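Bifunctional endomannanase/endoglucanase (Caldanaerobius polysaccharolyticus, PDB 3W0K) probably hydrolyses internal beta-1,4 linkages of mannans and beta-glucans, acting as an endo-type glycoside hydrolase of family 5 built on a beta/alpha barrel. Local coordinates at residues Q9-W14 with D66-E71; V43-W48 with F52-P57; Q114-A119 with V159-K164. All coordinates share one frame; numbering follows the deposited sequence.

Contact 1: residues Q9-W14 with D66-E71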
loop_
_atom_site.group_PDB
_atom_site.type_symbol
_atom_site.label_atom_id
_atom_site.label_comp_id
_atom_site.label_asym_id
_atom_site.label_seq_id
_atom_site.Cartn_x
_atom_site.Cartn_y
_atom_site.Cartn_z
ATOM N N GLN A 9 -6.992 3.235 -7.070
ATOM C CA GLN A 9 -8.181 2.665 -6.458
ATOM C C GLN A 9 -9.274 2.180 -7.421
ATOM O O GLN A 9 -10.459 2.171 -7.072
ATOM C CB GLN A 9 -8.743 3.692 -5.463
ATOM C CG GLN A 9 -7.847 3.955 -4.225
ATOM C CD GLN A 9 -6.551 4.717 -4.521
ATOM O OE1 GLN A 9 -5.487 4.387 -3.984
ATOM N NE2 GLN A 9 -6.641 5.751 -5.343
ATOM N N TRP A 10 -8.859 1.691 -8.586
ATOM C CA TRP A 10 -9.786 1.217 -9.617
ATOM C C TRP A 10 -10.733 0.091 -9.195
ATOM O O TRP A 10 -11.850 0.002 -9.701
ATOM C CB TRP A 10 -9.012 0.797 -10.868
ATOM C CG TRP A 10 -8.068 1.850 -11.382
ATOM C CD1 TRP A 10 -8.222 3.206 -11.304
ATOM C CD2 TRP A 10 -6.825 1.625 -12.054
ATOM N NE1 TRP A 10 -7.148 3.839 -11.886
ATOM C CE2 TRP A 10 -6.277 2.891 -12.355
ATOM C CE3 TRP A 10 -6.120 0.474 -12.432
ATOM C CZ2 TRP A 10 -5.054 3.040 -13.018
ATOM C CZ3 TRP A 10 -4.903 0.622 -13.091
ATOM C CH2 TRP A 10 -4.384 1.896 -13.376
ATOM N N MET A 11 -10.291 -0.762 -8.272
ATOM C CA MET A 11 -11.107 -1.881 -7.787
ATOM C C MET A 11 -10.926 -1.956 -6.269
ATOM O O MET A 11 -10.934 -3.031 -5.664
ATOM C CB MET A 11 -10.644 -3.187 -8.451
ATOM C CG MET A 11 -11.601 -4.359 -8.277
ATOM S SD MET A 11 -10.976 -5.936 -8.923
ATOM C CE MET A 11 -10.782 -5.527 -10.588
ATOM N N TYR A 12 -10.852 -0.776 -5.666
ATOM C CA TYR A 12 -10.613 -0.604 -4.237
ATOM C C TYR A 12 -11.725 -0.988 -3.257
ATOM O O TYR A 12 -11.471 -1.702 -2.287
ATOM C CB TYR A 12 -10.173 0.845 -4.011
ATOM C CG TYR A 12 -9.792 1.199 -2.600
ATOM C CD1 TYR A 12 -8.897 0.415 -1.876
ATOM C CD2 TYR A 12 -10.311 2.340 -1.993
ATOM C CE1 TYR A 12 -8.531 0.757 -0.587
ATOM C CE2 TYR A 12 -9.948 2.695 -0.701
ATOM C CZ TYR A 12 -9.058 1.897 -0.002
ATOM O OH TYR A 12 -8.708 2.233 1.284
ATOM N N VAL A 13 -12.934 -0.483 -3.479
ATOM C CA VAL A 13 -14.055 -0.781 -2.589
ATOM C C VAL A 13 -15.300 -1.154 -3.384
ATOM O O VAL A 13 -15.743 -0.407 -4.258
ATOM C CB VAL A 13 -14.382 0.422 -1.659
ATOM C CG1 VAL A 13 -15.629 0.131 -0.831
ATOM C CG2 VAL A 13 -13.212 0.704 -0.727
ATOM N N TRP A 14 -15.848 -2.326 -3.081
ATOM C CA TRP A 14 -17.039 -2.808 -3.760
ATOM C C TRP A 14 -18.314 -2.306 -3.101
ATOM O O TRP A 14 -18.359 -2.068 -1.894
ATOM C CB TRP A 14 -17.050 -4.342 -3.797
ATOM C CG TRP A 14 -18.337 -4.937 -4.325
ATOM C CD1 TRP A 14 -18.664 -5.162 -5.631
ATOM C CD2 TRP A 14 -19.470 -5.357 -3.550
ATOM N NE1 TRP A 14 -19.929 -5.693 -5.720
ATOM C CE2 TRP A 14 -20.445 -5.824 -4.457
ATOM C CE3 TRP A 14 -19.754 -5.381 -2.178
ATOM C CZ2 TRP A 14 -21.689 -6.311 -4.035
ATOM C CZ3 TRP A 14 -20.993 -5.865 -1.757
ATOM C CH2 TRP A 14 -21.943 -6.322 -2.687
ATOM N N ASP A 66 -6.446 -8.436 -15.557
ATOM C CA ASP A 66 -5.638 -8.740 -16.746
ATOM C C ASP A 66 -5.361 -7.437 -17.494
ATOM O O ASP A 66 -4.246 -7.202 -17.964
ATOM C CB ASP A 66 -6.393 -9.655 -17.718
ATOM C CG ASP A 66 -6.628 -11.050 -17.181
ATOM O OD1 ASP A 66 -6.096 -11.405 -16.112
ATOM O OD2 ASP A 66 -7.352 -11.804 -17.861
ATOM N N LEU A 67 -6.398 -6.608 -17.608
ATOM C CA LEU A 67 -6.307 -5.332 -18.308
ATOM C C LEU A 67 -5.364 -4.362 -17.605
ATOM O O LEU A 67 -4.572 -3.679 -18.258
ATOM C CB LEU A 67 -7.700 -4.714 -18.471
ATOM C CG LEU A 67 -7.800 -3.444 -19.320
ATOM C CD1 LEU A 67 -7.163 -3.660 -20.686
ATOM C CD2 LEU A 67 -9.264 -3.053 -19.461
ATOM N N TYR A 68 -5.445 -4.304 -16.277
ATOM C CA TYR A 68 -4.564 -3.425 -15.515
ATOM C C TYR A 68 -3.116 -3.842 -15.777
ATOM O O TYR A 68 -2.248 -3.001 -16.013
ATOM C CB TYR A 68 -4.840 -3.533 -14.010
ATOM C CG TYR A 68 -6.235 -3.154 -13.547
ATOM C CD1 TYR A 68 -7.085 -2.375 -14.336
ATOM C CD2 TYR A 68 -6.702 -3.588 -12.308
ATOM C CE1 TYR A 68 -8.374 -2.041 -13.895
ATOM C CE2 TYR A 68 -7.978 -3.263 -11.859
ATOM C CZ TYR A 68 -8.808 -2.491 -12.651
ATOM O OH TYR A 68 -10.066 -2.175 -12.190
ATOM N N LEU A 69 -2.864 -5.150 -15.733
ATOM C CA LEU A 69 -1.526 -5.692 -15.958
ATOM C C LEU A 69 -1.017 -5.362 -17.360
ATOM O O LEU A 69 0.120 -4.915 -17.527
ATOM C CB LEU A 69 -1.519 -7.213 -15.745
ATOM C CG LEU A 69 -0.207 -7.943 -16.053
ATOM C CD1 LEU A 69 0.914 -7.442 -15.150
ATOM C CD2 LEU A 69 -0.394 -9.447 -15.894
ATOM N N ARG A 70 -1.871 -5.569 -18.358
ATOM C CA ARG A 70 -1.504 -5.295 -19.742
ATOM C C ARG A 70 -1.125 -3.836 -19.950
ATOM O O ARG A 70 -0.105 -3.539 -20.574
ATOM C CB ARG A 70 -2.646 -5.675 -20.689
ATOM C CG ARG A 70 -2.393 -5.290 -22.137
ATOM C CD ARG A 70 -3.355 -5.994 -23.080
ATOM N NE ARG A 70 -3.091 -7.429 -23.157
ATOM C CZ ARG A 70 -2.027 -7.968 -23.753
ATOM N NH1 ARG A 70 -1.117 -7.195 -24.331
ATOM N NH2 ARG A 70 -1.871 -9.285 -23.765
ATOM N N GLU A 71 -1.936 -2.928 -19.418
ATOM C CA GLU A 71 -1.659 -1.507 -19.575
ATOM C C GLU A 71 -0.422 -1.052 -18.800
ATOM O O GLU A 71 0.323 -0.192 -19.268
ATOM C CB GLU A 71 -2.892 -0.672 -19.218
ATOM C CG GLU A 71 -4.115 -0.955 -20.105
ATOM C CD GLU A 71 -3.898 -0.664 -21.588
ATOM O OE1 GLU A 71 -2.945 0.060 -21.948
ATOM O OE2 GLU A 71 -4.703 -1.159 -22.406
#

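Contact 2: residues V43-W48 with F52-P57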
loop_
_atom_site.group_PDB
_atom_site.type_symbol
_atom_site.label_atom_id
_atom_site.label_comp_id
_atom_site.label_asym_id
_atom_site.label_seq_id
_atom_site.Cartn_x
_atom_site.Cartn_y
_atom_site.Cartn_z
ATOM N N VAL A 43 -7.225 -4.210 -3.962
ATOM C CA VAL A 43 -8.577 -4.602 -4.361
ATOM C C VAL A 43 -9.460 -5.209 -3.270
ATOM O O VAL A 43 -8.971 -5.696 -2.252
ATOM C CB VAL A 43 -8.549 -5.555 -5.592
ATOM C CG1 VAL A 43 -7.721 -4.941 -6.717
ATOM C CG2 VAL A 43 -7.995 -6.923 -5.213
ATOM N N ASP A 44 -10.767 -5.173 -3.522
ATOM C CA ASP A 44 -11.800 -5.696 -2.626
ATOM C C ASP A 44 -12.281 -7.019 -3.238
ATOM O O ASP A 44 -12.841 -7.027 -4.334
ATOM C CB ASP A 44 -12.949 -4.674 -2.575
ATOM C CG ASP A 44 -14.029 -5.016 -1.561
ATOM O OD1 ASP A 44 -14.221 -6.200 -1.221
ATOM O OD2 ASP A 44 -14.712 -4.073 -1.116
ATOM N N TYR A 45 -12.072 -8.128 -2.527
ATOM C CA TYR A 45 -12.469 -9.446 -3.033
ATOM C C TYR A 45 -13.964 -9.588 -3.316
ATOM O O TYR A 45 -14.373 -10.498 -4.040
ATOM C CB TYR A 45 -11.994 -10.566 -2.091
ATOM C CG TYR A 45 -12.889 -10.828 -0.898
ATOM C CD1 TYR A 45 -13.836 -11.851 -0.929
ATOM C CD2 TYR A 45 -12.788 -10.061 0.259
ATOM C CE1 TYR A 45 -14.666 -12.104 0.162
ATOM C CE2 TYR A 45 -13.611 -10.307 1.361
ATOM C CZ TYR A 45 -14.548 -11.330 1.302
ATOM O OH TYR A 45 -15.368 -11.584 2.377
ATOM N N ARG A 46 -14.776 -8.694 -2.754
ATOM C CA ARG A 46 -16.220 -8.751 -2.972
ATOM C C ARG A 46 -16.611 -8.420 -4.412
ATOM O O ARG A 46 -17.743 -8.679 -4.829
ATOM C CB ARG A 46 -16.956 -7.847 -1.984
ATOM C CG ARG A 46 -16.856 -8.320 -0.545
ATOM C CD ARG A 46 -17.578 -7.366 0.378
ATOM N NE ARG A 46 -17.007 -6.026 0.287
ATOM C CZ ARG A 46 -17.560 -4.935 0.803
ATOM N NH1 ARG A 46 -18.714 -5.014 1.456
ATOM N NH2 ARG A 46 -16.956 -3.764 0.668
ATOM N N PHE A 47 -15.681 -7.849 -5.174
ATOM C CA PHE A 47 -15.957 -7.546 -6.575
ATOM C C PHE A 47 -16.175 -8.840 -7.363
ATOM O O PHE A 47 -16.838 -8.832 -8.399
ATOM C CB PHE A 47 -14.810 -6.752 -7.209
ATOM C CG PHE A 47 -14.956 -5.261 -7.082
ATOM C CD1 PHE A 47 -15.851 -4.565 -7.889
ATOM C CD2 PHE A 47 -14.171 -4.545 -6.183
ATOM C CE1 PHE A 47 -15.963 -3.174 -7.803
ATOM C CE2 PHE A 47 -14.274 -3.155 -6.091
ATOM C CZ PHE A 47 -15.171 -2.469 -6.904
ATOM N N TRP A 48 -15.629 -9.949 -6.866
ATOM C CA TRP A 48 -15.770 -11.237 -7.544
ATOM C C TRP A 48 -16.290 -12.342 -6.630
ATOM O O TRP A 48 -16.389 -13.500 -7.043
ATOM C CB TRP A 48 -14.430 -11.663 -8.166
ATOM C CG TRP A 48 -13.332 -11.955 -7.167
ATOM C CD1 TRP A 48 -13.162 -13.108 -6.454
ATOM C CD2 TRP A 48 -12.235 -11.101 -6.809
ATOM N NE1 TRP A 48 -12.034 -13.029 -5.680
ATOM C CE2 TRP A 48 -11.443 -11.809 -5.879
ATOM C CE3 TRP A 48 -11.845 -9.810 -7.188
ATOM C CZ2 TRP A 48 -10.279 -11.269 -5.320
ATOM C CZ3 TRP A 48 -10.687 -9.274 -6.634
ATOM C CH2 TRP A 48 -9.918 -10.006 -5.709
ATOM N N PHE A 52 -19.561 -14.143 0.852
ATOM C CA PHE A 52 -18.484 -14.949 1.435
ATOM C C PHE A 52 -18.291 -16.336 0.825
ATOM O O PHE A 52 -17.681 -17.210 1.441
ATOM C CB PHE A 52 -18.684 -15.054 2.955
ATOM C CG PHE A 52 -19.046 -13.749 3.600
ATOM C CD1 PHE A 52 -18.100 -12.735 3.724
ATOM C CD2 PHE A 52 -20.350 -13.507 4.025
ATOM C CE1 PHE A 52 -18.453 -11.494 4.258
ATOM C CE2 PHE A 52 -20.711 -12.273 4.560
ATOM C CZ PHE A 52 -19.760 -11.264 4.674
ATOM N N ASP A 53 -18.786 -16.517 -0.399
ATOM C CA ASP A 53 -18.673 -17.783 -1.131
ATOM C C ASP A 53 -17.305 -17.756 -1.829
ATOM O O ASP A 53 -17.216 -17.689 -3.059
ATOM C CB ASP A 53 -19.811 -17.843 -2.159
ATOM C CG ASP A 53 -19.995 -19.217 -2.783
ATOM O OD1 ASP A 53 -19.238 -20.161 -2.476
ATOM O OD2 ASP A 53 -20.925 -19.341 -3.604
ATOM N N TYR A 54 -16.247 -17.823 -1.022
ATOM C CA TYR A 54 -14.863 -17.745 -1.497
ATOM C C TYR A 54 -14.487 -18.694 -2.619
ATOM O O TYR A 54 -13.721 -18.331 -3.512
ATOM C CB TYR A 54 -13.877 -17.971 -0.345
ATOM C CG TYR A 54 -14.197 -17.235 0.938
ATOM C CD1 TYR A 54 -14.415 -15.856 0.948
ATOM C CD2 TYR A 54 -14.282 -17.928 2.145
ATOM C CE1 TYR A 54 -14.713 -15.186 2.137
ATOM C CE2 TYR A 54 -14.576 -17.269 3.336
ATOM C CZ TYR A 54 -14.790 -15.900 3.324
ATOM O OH TYR A 54 -15.079 -15.249 4.502
ATOM N N PHE A 55 -15.013 -19.911 -2.564
ATOM C CA PHE A 55 -14.689 -20.914 -3.567
ATOM C C PHE A 55 -15.463 -20.864 -4.876
ATOM O O PHE A 55 -15.275 -21.720 -5.743
ATOM C CB PHE A 55 -14.704 -22.301 -2.933
ATOM C CG PHE A 55 -13.655 -22.472 -1.879
ATOM C CD1 PHE A 55 -12.386 -22.936 -2.214
ATOM C CD2 PHE A 55 -13.908 -22.105 -0.564
ATOM C CE1 PHE A 55 -11.383 -23.026 -1.253
ATOM C CE2 PHE A 55 -12.911 -22.191 0.407
ATOM C CZ PHE A 55 -11.648 -22.651 0.059
ATOM N N ASN A 56 -16.296 -19.839 -5.040
ATOM C CA ASN A 56 -17.051 -19.663 -6.279
ATOM C C ASN A 56 -16.816 -18.248 -6.809
ATOM O O ASN A 56 -17.749 -17.460 -6.961
ATOM C CB ASN A 56 -18.545 -19.907 -6.059
ATOM C CG ASN A 56 -19.321 -19.994 -7.367
ATOM O OD1 ASN A 56 -18.964 -20.763 -8.260
ATOM N ND2 ASN A 56 -20.376 -19.197 -7.489
ATOM N N PRO A 57 -15.552 -17.902 -7.096
ATOM C CA PRO A 57 -15.275 -16.560 -7.605
ATOM C C PRO A 57 -15.792 -16.368 -9.025
ATOM O O PRO A 57 -15.893 -17.328 -9.791
ATOM C CB PRO A 57 -13.748 -16.504 -7.574
ATOM C CG PRO A 57 -13.369 -17.907 -7.900
ATOM C CD PRO A 57 -14.316 -18.702 -7.030
#

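Contact 3: residues Q114-A119 with V159-K164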
loop_
_atom_site.group_PDB
_atom_site.type_symbol
_atom_site.label_atom_id
_atom_site.label_comp_id
_atom_site.label_asym_id
_atom_site.label_seq_id
_atom_site.Cartn_x
_atom_site.Cartn_y
_atom_site.Cartn_z
ATOM N N GLN A 114 -7.653 -17.833 -3.095
ATOM C CA GLN A 114 -7.648 -16.614 -3.912
ATOM C C GLN A 114 -6.265 -16.419 -4.516
ATOM O O GLN A 114 -6.126 -16.169 -5.714
ATOM C CB GLN A 114 -7.947 -15.373 -3.063
ATOM C CG GLN A 114 -9.208 -15.419 -2.234
ATOM C CD GLN A 114 -10.461 -15.298 -3.059
ATOM O OE1 GLN A 114 -11.211 -16.258 -3.212
ATOM N NE2 GLN A 114 -10.708 -14.105 -3.580
ATOM N N TRP A 115 -5.247 -16.508 -3.665
ATOM C CA TRP A 115 -3.875 -16.329 -4.110
ATOM C C TRP A 115 -3.405 -17.417 -5.061
ATOM O O TRP A 115 -2.619 -17.149 -5.966
ATOM C CB TRP A 115 -2.936 -16.148 -2.916
ATOM C CG TRP A 115 -2.965 -14.732 -2.420
ATOM C CD1 TRP A 115 -3.285 -14.300 -1.163
ATOM C CD2 TRP A 115 -2.705 -13.551 -3.195
ATOM N NE1 TRP A 115 -3.246 -12.925 -1.110
ATOM C CE2 TRP A 115 -2.893 -12.441 -2.343
ATOM C CE3 TRP A 115 -2.339 -13.325 -4.531
ATOM C CZ2 TRP A 115 -2.723 -11.120 -2.781
ATOM C CZ3 TRP A 115 -2.173 -12.013 -4.968
ATOM C CH2 TRP A 115 -2.365 -10.927 -4.093
ATOM N N GLU A 116 -3.915 -18.633 -4.885
ATOM C CA GLU A 116 -3.553 -19.720 -5.786
ATOM C C GLU A 116 -4.165 -19.439 -7.157
ATOM O O GLU A 116 -3.555 -19.729 -8.185
ATOM C CB GLU A 116 -4.041 -21.062 -5.247
ATOM C CG GLU A 116 -3.253 -21.556 -4.044
ATOM C CD GLU A 116 -3.768 -22.879 -3.506
ATOM O OE1 GLU A 116 -5.002 -23.059 -3.434
ATOM O OE2 GLU A 116 -2.936 -23.736 -3.150
ATOM N N LEU A 117 -5.366 -18.858 -7.162
ATOM C CA LEU A 117 -6.049 -18.502 -8.407
ATOM C C LEU A 117 -5.194 -17.526 -9.205
ATOM O O LEU A 117 -4.954 -17.733 -10.394
ATOM C CB LEU A 117 -7.404 -17.854 -8.124
ATOM C CG LEU A 117 -8.562 -18.732 -7.660
ATOM C CD1 LEU A 117 -9.747 -17.841 -7.333
ATOM C CD2 LEU A 117 -8.924 -19.740 -8.744
ATOM N N PHE A 118 -4.721 -16.473 -8.543
ATOM C CA PHE A 118 -3.888 -15.477 -9.206
ATOM C C PHE A 118 -2.531 -16.047 -9.602
ATOM O O PHE A 118 -2.010 -15.729 -10.670
ATOM C CB PHE A 118 -3.733 -14.230 -8.328
ATOM C CG PHE A 118 -5.010 -13.458 -8.152
ATOM C CD1 PHE A 118 -5.827 -13.179 -9.246
ATOM C CD2 PHE A 118 -5.407 -13.023 -6.892
ATOM C CE1 PHE A 118 -7.021 -12.478 -9.085
ATOM C CE2 PHE A 118 -6.597 -12.322 -6.721
ATOM C CZ PHE A 118 -7.407 -12.049 -7.818
ATOM N N ALA A 119 -1.968 -16.906 -8.755
ATOM C CA ALA A 119 -0.681 -17.525 -9.063
ATOM C C ALA A 119 -0.804 -18.345 -10.345
ATOM O O ALA A 119 0.061 -18.275 -11.223
ATOM C CB ALA A 119 -0.220 -18.405 -7.909
ATOM N N VAL A 159 2.558 -18.155 1.131
ATOM C CA VAL A 159 3.767 -18.038 0.318
ATOM C C VAL A 159 4.129 -19.389 -0.302
ATOM O O VAL A 159 4.459 -19.468 -1.488
ATOM C CB VAL A 159 4.946 -17.495 1.155
ATOM C CG1 VAL A 159 6.270 -17.697 0.429
ATOM C CG2 VAL A 159 4.734 -16.011 1.437
ATOM N N GLU A 160 4.033 -20.452 0.494
ATOM C CA GLU A 160 4.341 -21.789 0.001
ATOM C C GLU A 160 3.335 -22.244 -1.054
ATOM O O GLU A 160 3.706 -22.890 -2.037
ATOM C CB GLU A 160 4.403 -22.785 1.161
ATOM C CG GLU A 160 5.643 -22.607 2.039
ATOM C CD GLU A 160 5.732 -23.609 3.183
ATOM O OE1 GLU A 160 4.771 -24.378 3.400
ATOM O OE2 GLU A 160 6.775 -23.618 3.873
ATOM N N ALA A 161 2.070 -21.877 -0.870
ATOM C CA ALA A 161 1.024 -22.244 -1.821
ATOM C C ALA A 161 1.250 -21.547 -3.164
ATOM O O ALA A 161 1.095 -22.155 -4.222
ATOM C CB ALA A 161 -0.348 -21.893 -1.261
ATOM N N ILE A 162 1.614 -20.268 -3.115
ATOM C CA ILE A 162 1.881 -19.505 -4.335
ATOM C C ILE A 162 3.112 -20.074 -5.048
ATOM O O ILE A 162 3.080 -20.321 -6.257
ATOM C CB ILE A 162 2.122 -18.006 -4.011
ATOM C CG1 ILE A 162 0.820 -17.360 -3.538
ATOM C CG2 ILE A 162 2.683 -17.266 -5.232
ATOM C CD1 ILE A 162 1.016 -15.984 -2.917
ATOM N N ARG A 163 4.176 -20.310 -4.286
ATOM C CA ARG A 163 5.425 -20.833 -4.838
ATOM C C ARG A 163 5.338 -22.239 -5.415
ATOM O O ARG A 163 6.128 -22.598 -6.292
ATOM C CB ARG A 163 6.551 -20.736 -3.812
ATOM C CG ARG A 163 6.998 -19.305 -3.588
ATOM C CD ARG A 163 8.099 -19.187 -2.556
ATOM N NE ARG A 163 8.573 -17.807 -2.459
ATOM C CZ ARG A 163 9.251 -17.310 -1.428
ATOM N NH1 ARG A 163 9.545 -18.074 -0.383
ATOM N NH2 ARG A 163 9.635 -16.042 -1.443
ATOM N N LYS A 164 4.401 -23.042 -4.917
ATOM C CA LYS A 164 4.227 -24.396 -5.434
ATOM C C LYS A 164 3.729 -24.306 -6.878
ATOM O O LYS A 164 4.089 -25.126 -7.728
ATOM C CB LYS A 164 3.230 -25.178 -4.575
ATOM C CG LYS A 164 3.017 -26.612 -5.032
ATOM C CD LYS A 164 2.138 -27.381 -4.063
ATOM C CE LYS A 164 1.883 -28.797 -4.564
ATOM N NZ LYS A 164 1.154 -28.801 -5.865
HETATM O O HOH W 1 -0.456 -24.362 -4.204
#

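Contact 1: residues Q9-W14 with D66-E71
Helix 62-74 runs past the loop that follows strand 4-7, and across segments 9-14 and 66-71 the backbones come nearest at Trp-10 and Tyr-68, whose CA atoms are 9.1 Å apart. Side chains bridge that gap, and Tyr-68 does most of the work, its ring reaching from the helix in between Trp-10 and Met-11. Trp-10 lies against one face of it: CE3 stands 3.5 Å above the plane of the Tyr-68 ring, offset toward the rim, with Tyr-68 CD1 3.6 Å away as its nearest atom. The phenol and the six-membered ring of the indole are turned by 57°, an oblique meeting, the indole and the phenol running past one another from opposing backbones. Closer to the loop backbone, Trp-10 CB packs 3.4 Å from Tyr-68 OH. Met-11 approaches obliquely from the other side of the phenol plane. Its CG is anti to the backbone N (chi1 -167°), and a bend at chi3 (-61°) turns the methyl CE toward the ring, 3.8 Å from Tyr-68 CE2. All three residues are buried. The hydroxyl that Tyr-68 carries inward is satisfied by the carbonyl oxygen of Glu-21, whose backbone is also hydrogen-bonded to that of Trp-10, while Ile-41 of strand 38-44 touches both aromatic side chains. No hydrogen bond joins the two segments; direct contact between them is van der Waals packing, with Glu-21 as a polar bridge to both, and the phenol, its oxygen tied to a backbone carbonyl, is probably restricted in its rotation.

Contact 2: residues V43-W48 with F52-P57
With CG wedged between its own backbone N and carbonyl carbon (chi1 83°), Tyr-45 turns its ring toward Phe-52 and Tyr-54; Trp-48 takes the same setting (chi1 66°) and brings CD1 of its indole to Pro-57. The outer end of Tyr-45 does two jobs. Its OH sits at the edge of the Phe-52 ring, near the ring plane and 3.3 Å from CD1 of Phe-52, and its CE1 meets the edge of the Tyr-54 ring, 3.7 Å from CE1 of Tyr-54. The planes of the two tyrosines make an oblique 52°. Tyr-54 is also covered by its own chain, since the carbonyl oxygen of Phe-52 lies 3.3 Å above the centre of the Tyr-54 ring. Both hydroxyls find acidic partners on a later loop: Glu-97 for Tyr-45 and Asp-99 for Tyr-54. At the other end, Trp-48 CD1 packs 3.6 Å from Pro-57 CB, and Trp-48 O receives a CH···O contact from Pro-57 CA at 3.3 Å. Behind Tyr-45, Asp-44 makes an Asx turn with the backbone N of Arg-46, whose guanidinium grips the carboxylate side-on, NH2 lying 2.9 Å from Asp-44 OD2. A 3-10 turn at 45-47, then a type I turn from Asp-53 to Asn-56, fold back on each other as the loop leaving the C-terminal end of the second barrel strand, the end where (beta/alpha)8 enzymes carry their active sites.

Contact 3: residues Q114-A119 with V159-K164
A water links Glu-116 to Ala-161 across two helices, donating to the carbonyl oxygen of Ala-161 (O to water O 2.7 Å) and to the carboxylate of Glu-116 (OE2 to water O 2.8 Å). That carboxylate is delivered by a chain extended beyond CG, which passes along the methyl of Ala-161 and brings Glu-116 OE2 to 3.7 Å from Ala-161 CB. The rest is apolar. Ile-162 spreads its two branches over the facing helix: CG1, beside the backbone N (chi1 -69°), carries CD1 to 4.0 Å from Trp-115 CB, while CG2 rests 4.1 Å from Ala-119 CB, one turn further on. With an alanine on each helix at the interface, the segment axes approach to 8.9 Å and run nearly parallel, crossing at -25°. Beyond CB, the far end of Trp-115 leads away from helix 148-165, and its NE1 bonds to the carbonyl oxygen of Leu-134. Helices 105-121 and 148-165 thus lie side by side on the outside of the barrel, with Trp-115 reaching inward to Leu-83 of strand 78-83 and Phe-132 of strand 130-133, and Leu-117 touching Phe-62 of helix 62-74.

From the N terminus, the chain leaves strand 4-7 into segment 9-14, then passes helix 25-33 and strand 38-44 before helix 62-74 closes contact 1, tying the loop after the first barrel strand to that helix. Nested inside, contact 2 folds the short loop after the second strand on itself. The two touch: the backbone N of Trp-14 and carbonyl O of Met-11 probably bond to Asp-44, and Met-11 packs on Phe-47. Contact 3 follows in series, pairing outer helices 105-121 and 148-165 across strand 130-133. It meets contact 2 where Pro-57 packs on Leu-117 and Trp-48 on Phe-118, but stays about 7 Å from contact 1 at the nearest atoms.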